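Local coordinates for protein poly-beta-hydroxybuterate polymerase (PDB 5T6O) that polymerises hydroxybutyryl units from coenzyme A thioesters into the storage polyester polyhydroxybutyrate, here represented by its alpha/beta-hydrolase catalytic domain, at residues A[91-95]-A[96-100]; A[201-204]-A[205-209]; A[281-285]-A[286-290]. The protein carries 1 engineered substitution. All blocks are in the same frame, centred on the assembly; numbering follows the deposited sequence.

Interaction 1 of 3, residues A[91-95]-A[96-100]; sequences DYIEH and AAIRA. With SO4 (sulfate ion), chain C.
Tyr92 and Ile93 hand their carbonyls to Ala97 and Ile98, five residues on, so helix 89-108 widens here into a pi-type bulge. The bond from Ile98 N to Ile93 O is short and nearly straight (2.8 Å, 171°), and Ala97 N reaches Tyr92 O at 3.1 Å. Tyr92 O also takes a weak second bond from Ala96 N, and Arg99 N bonds weakly to Glu94 O. Despite the bulge, the axes of 91-95 and 96-100 still run within 8° of each other.

The apolar flank is carried by two isoleucines. Ile98 lays CG1 beside the carbonyl of Ile93 and extends its arm until CD1 meets Ile93 CG2 at 4.0 Å. Glu94 also passes Ile98, its OE2 3.9 Å from Ile98 CG2. Glu94 CG lies over one face of the His95 ring, toward the rim; the bend beyond it carries the carboxylate to Ile98 and to Arg135, which forms a salt bridge with OE1.

Arg99 turns toward a sulfate, probably picked up from the crystallisation liquor. CG stands anti to the backbone N (chi1 -172°) and the chain kinks at chi2, delivering the guanidinium edge to the anion. Arg99 NE donates to sulfate O2 at 2.8 Å and Arg99 NH1 to sulfate O4 at 2.9 Å, a two-pronged grip with the sulfur in the guanidinium plane. NH2 pairs with Glu102, which probably steadies the group further. Asn20 ND2 bonds to both the sulfate and His95 O, linking the backbone at the bulge to this ion.

As in other alpha/beta hydrolases, this helix forms the crossover between parallel strands 72-77 and 113-118. Ala97 and Ile98 pack on helix 120-134, whereas Ala96 and Ala100 rest on strands 72-77 and 23-28.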
loop_
_atom_site.group_PDB
_atom_site.type_symbol
_atom_site.label_atom_id
_atom_site.label_comp_id
_atom_site.label_asym_id
_atom_site.label_seq_id
_atom_site.Cartn_x
_atom_site.Cartn_y
_atom_site.Cartn_z
ATOM N N ASP A 91 -34.330 -2.714 16.053
ATOM C CA ASP A 91 -34.740 -2.300 17.391
ATOM C C ASP A 91 -34.008 -1.035 17.803
ATOM O O ASP A 91 -34.606 -0.096 18.350
ATOM C CB ASP A 91 -34.453 -3.400 18.413
ATOM C CG ASP A 91 -35.367 -4.601 18.288
ATOM O OD1 ASP A 91 -36.471 -4.497 17.699
ATOM O OD2 ASP A 91 -34.961 -5.664 18.815
ATOM N N TYR A 92 -32.696 -1.011 17.565
ATOM C CA TYR A 92 -31.879 0.132 17.957
ATOM C C TYR A 92 -32.245 1.364 17.151
ATOM O O TYR A 92 -32.238 2.478 17.682
ATOM C CB TYR A 92 -30.398 -0.203 17.784
ATOM C CG TYR A 92 -29.772 -0.879 18.991
ATOM C CD1 TYR A 92 -30.365 -1.982 19.586
ATOM C CD2 TYR A 92 -28.585 -0.401 19.533
ATOM C CE1 TYR A 92 -29.790 -2.600 20.685
ATOM C CE2 TYR A 92 -28.001 -1.016 20.632
ATOM C CZ TYR A 92 -28.603 -2.107 21.201
ATOM O OH TYR A 92 -28.017 -2.710 22.297
ATOM N N ILE A 93 -32.549 1.189 15.863
ATOM C CA ILE A 93 -32.932 2.324 15.028
ATOM C C ILE A 93 -34.223 2.948 15.541
ATOM O O ILE A 93 -34.315 4.169 15.726
ATOM C CB ILE A 93 -33.063 1.894 13.553
ATOM C CG1 ILE A 93 -31.713 1.405 13.004
ATOM C CG2 ILE A 93 -33.590 3.049 12.710
ATOM C CD1 ILE A 93 -30.610 2.467 13.021
ATOM N N GLU A 94 -35.237 2.109 15.791
ATOM C CA GLU A 94 -36.552 2.612 16.179
ATOM C C GLU A 94 -36.561 3.111 17.620
ATOM O O GLU A 94 -37.027 4.223 17.902
ATOM C CB GLU A 94 -37.601 1.515 16.012
ATOM C CG GLU A 94 -39.012 2.033 16.158
ATOM C CD GLU A 94 -39.449 2.834 14.945
ATOM O OE1 GLU A 94 -39.531 2.233 13.847
ATOM O OE2 GLU A 94 -39.701 4.054 15.087
ATOM N N HIS A 95 -36.079 2.292 18.551
ATOM C CA HIS A 95 -36.299 2.558 19.965
ATOM C C HIS A 95 -35.177 3.354 20.615
ATOM O O HIS A 95 -35.283 3.689 21.799
ATOM C CB HIS A 95 -36.516 1.237 20.702
ATOM C CG HIS A 95 -37.666 0.449 20.169
ATOM N ND1 HIS A 95 -38.954 0.945 20.143
ATOM C CD2 HIS A 95 -37.723 -0.786 19.621
ATOM C CE1 HIS A 95 -39.757 0.038 19.610
ATOM N NE2 HIS A 95 -39.035 -1.019 19.284
ATOM N N ALA A 96 -34.113 3.672 19.876
ATOM C CA ALA A 96 -33.072 4.522 20.431
ATOM C C ALA A 96 -32.793 5.716 19.526
ATOM O O ALA A 96 -32.955 6.857 19.958
ATOM C CB ALA A 96 -31.795 3.714 20.680
ATOM N N ALA A 97 -32.391 5.492 18.273
ATOM C CA ALA A 97 -32.027 6.623 17.418
ATOM C C ALA A 97 -33.245 7.479 17.081
ATOM O O ALA A 97 -33.251 8.695 17.316
ATOM C CB ALA A 97 -31.347 6.133 16.137
ATOM N N ILE A 98 -34.281 6.865 16.507
ATOM C CA ILE A 98 -35.475 7.626 16.155
ATOM C C ILE A 98 -36.155 8.145 17.416
ATOM O O ILE A 98 -36.582 9.305 17.473
ATOM C CB ILE A 98 -36.420 6.765 15.291
ATOM C CG1 ILE A 98 -35.775 6.497 13.927
ATOM C CG2 ILE A 98 -37.763 7.448 15.100
ATOM C CD1 ILE A 98 -36.618 5.622 13.001
ATOM N N ARG A 99 -36.228 7.311 18.460
ATOM C CA ARG A 99 -36.813 7.747 19.728
ATOM C C ARG A 99 -36.070 8.950 20.306
ATOM O O ARG A 99 -36.698 9.898 20.790
ATOM C CB ARG A 99 -36.814 6.580 20.723
ATOM C CG ARG A 99 -37.576 6.833 22.032
ATOM C CD ARG A 99 -39.070 7.050 21.790
ATOM N NE ARG A 99 -39.838 6.814 23.013
ATOM C CZ ARG A 99 -40.687 7.682 23.558
ATOM N NH1 ARG A 99 -41.319 7.366 24.680
ATOM N NH2 ARG A 99 -40.922 8.851 22.978
ATOM N N ALA A 100 -34.731 8.940 20.259
ATOM C CA ALA A 100 -33.969 10.055 20.820
ATOM C C ALA A 100 -34.210 11.336 20.040
ATOM O O ALA A 100 -34.299 12.423 20.626
ATOM C CB ALA A 100 -32.473 9.735 20.837
HETATM S S SO4 C . -40.469 3.864 25.018
HETATM O O1 SO4 C . -41.774 3.731 24.384
HETATM O O2 SO4 C . -39.453 4.176 24.002
HETATM O O3 SO4 C . -40.125 2.632 25.712
HETATM O O4 SO4 C . -40.540 4.941 26.000
#

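Interaction 2 of 3, residues A[201-204]-A[205-209]; sequences DLVW and NYVVD
Val208 points a methyl straight at the indole of Trp204, one helical turn earlier. Val208 CG2 stands 3.7 Å from the centroid of the Trp204 five-membered ring and 13° off its normal, a CH-pi contact over the face. Val208 CG2 also comes within 3.6 Å of Trp204 CE2. The ring edge belongs to Asn205: its OD1 lies in the indole plane, 3.4 Å from Trp204 CD1, with the amide turned 69° against the ring. Asn205 CG sits beside its own backbone N (chi1 -70°), which brings the amide close to the Asp201 carbonyl oxygen, and ND2 bonds to Asn200.

This is the N-terminal turn of helix 202-215, and Asp201 is its N-cap. Asp201 OD1 receives Trp204 N at 2.8 Å, the donor coming from above the carboxylate plane, and a weak bond from Val203 N. From there the regular helical bonds take over, Asn205 N to Asp201 O being the first of five within 201-209. On a further flank Val203 CG1 and Val207 CG2 meet loosely at 4.3 Å.

The indole NE1 is held by Ser195, and a second subunit packs against this turn. Asp201 OD2 bonds to Tyr237 OH of that subunit and Tyr206 OH to its Pro181 O, while Leu241 of the same neighbour touches Trp204.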
loop_
_atom_site.group_PDB
_atom_site.type_symbol
_atom_site.label_atom_id
_atom_site.label_comp_id
_atom_site.label_asym_id
_atom_site.label_seq_id
_atom_site.Cartn_x
_atom_site.Cartn_y
_atom_site.Cartn_z
ATOM N N ASP A 201 -10.410 -11.293 23.660
ATOM C CA ASP A 201 -10.302 -12.402 24.585
ATOM C C ASP A 201 -9.350 -11.978 25.689
ATOM O O ASP A 201 -8.656 -10.963 25.584
ATOM C CB ASP A 201 -9.863 -13.695 23.860
ATOM C CG ASP A 201 -8.439 -13.633 23.316
ATOM O OD1 ASP A 201 -7.497 -13.512 24.136
ATOM O OD2 ASP A 201 -8.244 -13.758 22.070
ATOM N N LEU A 202 -9.324 -12.766 26.761
ATOM C CA LEU A 202 -8.595 -12.341 27.952
ATOM C C LEU A 202 -7.108 -12.164 27.660
ATOM O O LEU A 202 -6.468 -11.249 28.198
ATOM C CB LEU A 202 -8.816 -13.357 29.077
ATOM C CG LEU A 202 -8.148 -13.130 30.436
ATOM C CD1 LEU A 202 -9.023 -13.714 31.522
ATOM C CD2 LEU A 202 -6.776 -13.779 30.487
ATOM N N VAL A 203 -6.540 -13.035 26.825
ATOM C CA VAL A 203 -5.097 -13.015 26.590
ATOM C C VAL A 203 -4.718 -11.841 25.691
ATOM O O VAL A 203 -3.774 -11.094 25.986
ATOM C CB VAL A 203 -4.627 -14.354 25.992
ATOM C CG1 VAL A 203 -3.177 -14.234 25.521
ATOM C CG2 VAL A 203 -4.793 -15.498 27.013
ATOM N N TRP A 204 -5.425 -11.675 24.568
ATOM C CA TRP A 204 -5.179 -10.521 23.704
ATOM C C TRP A 204 -5.292 -9.216 24.486
ATOM O O TRP A 204 -4.414 -8.345 24.409
ATOM C CB TRP A 204 -6.173 -10.530 22.535
ATOM C CG TRP A 204 -6.183 -9.278 21.671
ATOM C CD1 TRP A 204 -6.873 -8.120 21.891
ATOM C CD2 TRP A 204 -5.477 -9.094 20.442
ATOM N NE1 TRP A 204 -6.633 -7.221 20.880
ATOM C CE2 TRP A 204 -5.781 -7.799 19.974
ATOM C CE3 TRP A 204 -4.620 -9.900 19.692
ATOM C CZ2 TRP A 204 -5.259 -7.294 18.779
ATOM C CZ3 TRP A 204 -4.098 -9.395 18.507
ATOM C CH2 TRP A 204 -4.419 -8.104 18.067
ATOM N N ASN A 205 -6.379 -9.064 25.247
ATOM C CA ASN A 205 -6.595 -7.821 25.983
ATOM C C ASN A 205 -5.475 -7.581 26.991
ATOM O O ASN A 205 -4.956 -6.465 27.102
ATOM C CB ASN A 205 -7.956 -7.868 26.677
ATOM C CG ASN A 205 -9.109 -7.790 25.695
ATOM O OD1 ASN A 205 -8.914 -7.447 24.538
ATOM N ND2 ASN A 205 -10.314 -8.090 26.157
ATOM N N TYR A 206 -5.057 -8.634 27.691
ATOM C CA TYR A 206 -3.962 -8.539 28.661
ATOM C C TYR A 206 -2.649 -8.132 27.987
ATOM O O TYR A 206 -1.979 -7.177 28.411
ATOM C CB TYR A 206 -3.838 -9.892 29.352
ATOM C CG TYR A 206 -2.780 -10.119 30.408
ATOM C CD1 TYR A 206 -3.021 -9.806 31.743
ATOM C CD2 TYR A 206 -1.588 -10.758 30.095
ATOM C CE1 TYR A 206 -2.079 -10.090 32.728
ATOM C CE2 TYR A 206 -0.636 -11.058 31.075
ATOM C CZ TYR A 206 -0.893 -10.707 32.391
ATOM O OH TYR A 206 0.028 -10.994 33.373
ATOM N N VAL A 207 -2.276 -8.837 26.921
ATOM C CA VAL A 207 -0.991 -8.596 26.272
ATOM C C VAL A 207 -0.968 -7.235 25.584
ATOM O O VAL A 207 0.005 -6.482 25.708
ATOM C CB VAL A 207 -0.679 -9.740 25.287
ATOM C CG1 VAL A 207 0.486 -9.386 24.413
ATOM C CG2 VAL A 207 -0.350 -10.979 26.042
ATOM N N VAL A 208 -2.032 -6.892 24.861
ATOM C CA VAL A 208 -2.049 -5.627 24.133
ATOM C C VAL A 208 -2.023 -4.450 25.101
ATOM O O VAL A 208 -1.243 -3.505 24.930
ATOM C CB VAL A 208 -3.263 -5.560 23.195
ATOM C CG1 VAL A 208 -3.402 -4.157 22.596
ATOM C CG2 VAL A 208 -3.111 -6.612 22.086
ATOM N N ASP A 209 -2.864 -4.493 26.134
ATOM C CA ASP A 209 -2.921 -3.386 27.088
ATOM C C ASP A 209 -1.569 -3.187 27.757
ATOM O O ASP A 209 -1.031 -2.073 27.801
ATOM C CB ASP A 209 -4.015 -3.659 28.130
ATOM C CG ASP A 209 -4.133 -2.547 29.159
ATOM O OD1 ASP A 209 -4.669 -1.472 28.805
ATOM O OD2 ASP A 209 -3.696 -2.748 30.319
#

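Interaction 3 of 3, residues A[281-285]-A[286-290]; sequences HIVPW and TAAYA. With SO4 (sulfate ion), chain B.
Trp285 overlaps the methyl of the next residue: Thr286 CG2 sits over the indole face, 3.9 Å from the centroid of the five-membered ring and 16° off its normal. The indole reaches this place because CG lies between the backbone N and the carbonyl carbon (chi1 84°), folding the ring back over Thr286 N. At its edge lies a sulfate ion, probably from the crystallisation liquor. Trp285 NE1 donates to sulfate O4 at 3.1 Å, with that oxygen in the ring plane, and Arg278 NH2 binds the same anion.

Trp285 opens the short helix 285-289, and Pro284 is its N-cap residue. The loop before it follows strand 272-277, the position that carries the acid of the catalytic triad in many alpha/beta hydrolases; here Asp280 OD1 accepts from Ile282 N and Val283 N. Pro284 O collects two helix N-H groups, Ala288 N at 3.1 Å and, weakly, Ala287 N. Pro284 CB also leans on Ala287 CB, 4.1 Å away.

One turn on, Tyr289 N bonds to Trp285 O at 2.9 Å. Tyr289 CB lies obliquely beside the indole, 4.3 Å from Trp285 CZ3, and the Tyr289 ring runs on to meet Phe301 edge-to-face, with OH bonded to Pro330 O. Pro333 and Leu337 of helix 333-339 cover Trp285, joined by Phe301 and Leu303 from strand 299-304.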
loop_
_atom_site.group_PDB
_atom_site.type_symbol
_atom_site.label_atom_id
_atom_site.label_comp_id
_atom_site.label_asym_id
_atom_site.label_seq_id
_atom_site.Cartn_x
_atom_site.Cartn_y
_atom_site.Cartn_z
ATOM N N HIS A 281 -6.866 4.440 11.032
ATOM C CA HIS A 281 -6.911 3.144 10.358
ATOM C C HIS A 281 -8.063 2.281 10.834
ATOM O O HIS A 281 -8.175 1.123 10.427
ATOM C CB HIS A 281 -5.581 2.423 10.531
ATOM C CG HIS A 281 -4.444 3.180 9.927
ATOM N ND1 HIS A 281 -4.397 3.487 8.583
ATOM C CD2 HIS A 281 -3.356 3.756 10.486
ATOM C CE1 HIS A 281 -3.308 4.191 8.333
ATOM N NE2 HIS A 281 -2.657 4.366 9.471
ATOM N N ILE A 282 -8.921 2.826 11.682
ATOM C CA ILE A 282 -10.181 2.190 12.042
ATOM C C ILE A 282 -11.296 2.641 11.111
ATOM O O ILE A 282 -12.070 1.827 10.596
ATOM C CB ILE A 282 -10.490 2.500 13.522
ATOM C CG1 ILE A 282 -9.449 1.816 14.410
ATOM C CG2 ILE A 282 -11.885 2.056 13.903
ATOM C CD1 ILE A 282 -9.563 2.175 15.857
ATOM N N VAL A 283 -11.363 3.944 10.859
ATOM C CA VAL A 283 -12.196 4.536 9.819
ATOM C C VAL A 283 -11.244 5.264 8.871
ATOM O O VAL A 283 -10.924 6.436 9.116
ATOM C CB VAL A 283 -13.245 5.490 10.421
ATOM C CG1 VAL A 283 -14.095 6.142 9.339
ATOM C CG2 VAL A 283 -14.141 4.761 11.436
ATOM N N PRO A 284 -10.743 4.619 7.810
ATOM C CA PRO A 284 -9.845 5.315 6.878
ATOM C C PRO A 284 -10.454 6.633 6.420
ATOM O O PRO A 284 -11.655 6.717 6.159
ATOM C CB PRO A 284 -9.712 4.326 5.711
ATOM C CG PRO A 284 -9.903 2.967 6.365
ATOM C CD PRO A 284 -10.956 3.208 7.430
ATOM N N TRP A 285 -9.626 7.676 6.328
ATOM C CA TRP A 285 -10.193 8.975 5.980
ATOM C C TRP A 285 -10.786 8.949 4.581
ATOM O O TRP A 285 -11.790 9.621 4.322
ATOM C CB TRP A 285 -9.153 10.100 6.131
ATOM C CG TRP A 285 -8.203 10.339 4.969
ATOM C CD1 TRP A 285 -6.937 9.853 4.841
ATOM C CD2 TRP A 285 -8.438 11.160 3.808
ATOM N NE1 TRP A 285 -6.371 10.305 3.668
ATOM C CE2 TRP A 285 -7.275 11.101 3.012
ATOM C CE3 TRP A 285 -9.516 11.929 3.365
ATOM C CZ2 TRP A 285 -7.158 11.785 1.804
ATOM C CZ3 TRP A 285 -9.401 12.613 2.156
ATOM C CH2 TRP A 285 -8.232 12.534 1.393
ATOM N N THR A 286 -10.219 8.133 3.688
ATOM C CA THR A 286 -10.775 8.009 2.345
ATOM C C THR A 286 -12.147 7.347 2.375
ATOM O O THR A 286 -12.995 7.630 1.514
ATOM C CB THR A 286 -9.815 7.207 1.468
ATOM O OG1 THR A 286 -9.514 5.968 2.115
ATOM C CG2 THR A 286 -8.517 7.970 1.280
ATOM N N ALA A 287 -12.377 6.467 3.355
ATOM C CA ALA A 287 -13.678 5.818 3.502
ATOM C C ALA A 287 -14.717 6.803 4.012
ATOM O O ALA A 287 -15.848 6.829 3.517
ATOM C CB ALA A 287 -13.566 4.613 4.445
ATOM N N ALA A 288 -14.352 7.630 4.998
ATOM C CA ALA A 288 -15.231 8.727 5.390
ATOM C C ALA A 288 -15.525 9.634 4.205
ATOM O O ALA A 288 -16.674 10.040 3.997
ATOM C CB ALA A 288 -14.607 9.534 6.528
ATOM N N TYR A 289 -14.497 9.949 3.406
ATOM C CA TYR A 289 -14.693 10.849 2.271
ATOM C C TYR A 289 -15.692 10.281 1.278
ATOM O O TYR A 289 -16.413 11.039 0.614
ATOM C CB TYR A 289 -13.362 11.122 1.572
ATOM C CG TYR A 289 -13.477 12.143 0.465
ATOM C CD1 TYR A 289 -13.470 13.499 0.755
ATOM C CD2 TYR A 289 -13.600 11.754 -0.865
ATOM C CE1 TYR A 289 -13.584 14.443 -0.239
ATOM C CE2 TYR A 289 -13.722 12.700 -1.881
ATOM C CZ TYR A 289 -13.707 14.045 -1.550
ATOM O OH TYR A 289 -13.820 15.010 -2.523
ATOM N N ALA A 290 -15.733 8.950 1.148
ATOM C CA ALA A 290 -16.667 8.310 0.238
ATOM C C ALA A 290 -18.122 8.655 0.550
ATOM O O ALA A 290 -18.979 8.506 -0.328
ATOM C CB ALA A 290 -16.459 6.793 0.264
HETATM S S SO4 B . -2.551 9.705 2.616
HETATM O O1 SO4 B . -2.016 10.875 1.923
HETATM O O2 SO4 B . -1.633 8.586 2.406
HETATM O O3 SO4 B . -2.652 9.973 4.051
HETATM O O4 SO4 B . -3.870 9.380 2.066
#

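The three contacts follow one another along the chain without nesting or crossing, and each is local. Interaction 1 bulges the crossover helix 89-108 after strand 72-77. Interaction 2 starts helix 202-215, well beyond strand 140-146, and interaction 3 turns the loop after strand 272-277 into helix 285-289. None closes a long loop. Interactions 1 and 3 lie on opposite sides of the chain's centre, their own centres about 26 Å apart, and each has a sulfate beside it. The centre of interaction 2 is about 26 Å from the chain's centre, against 14 Å for the other two. Residues 201-209 and 281-290 both touch the second subunit, whereas residues 91-100 pack within their own chain.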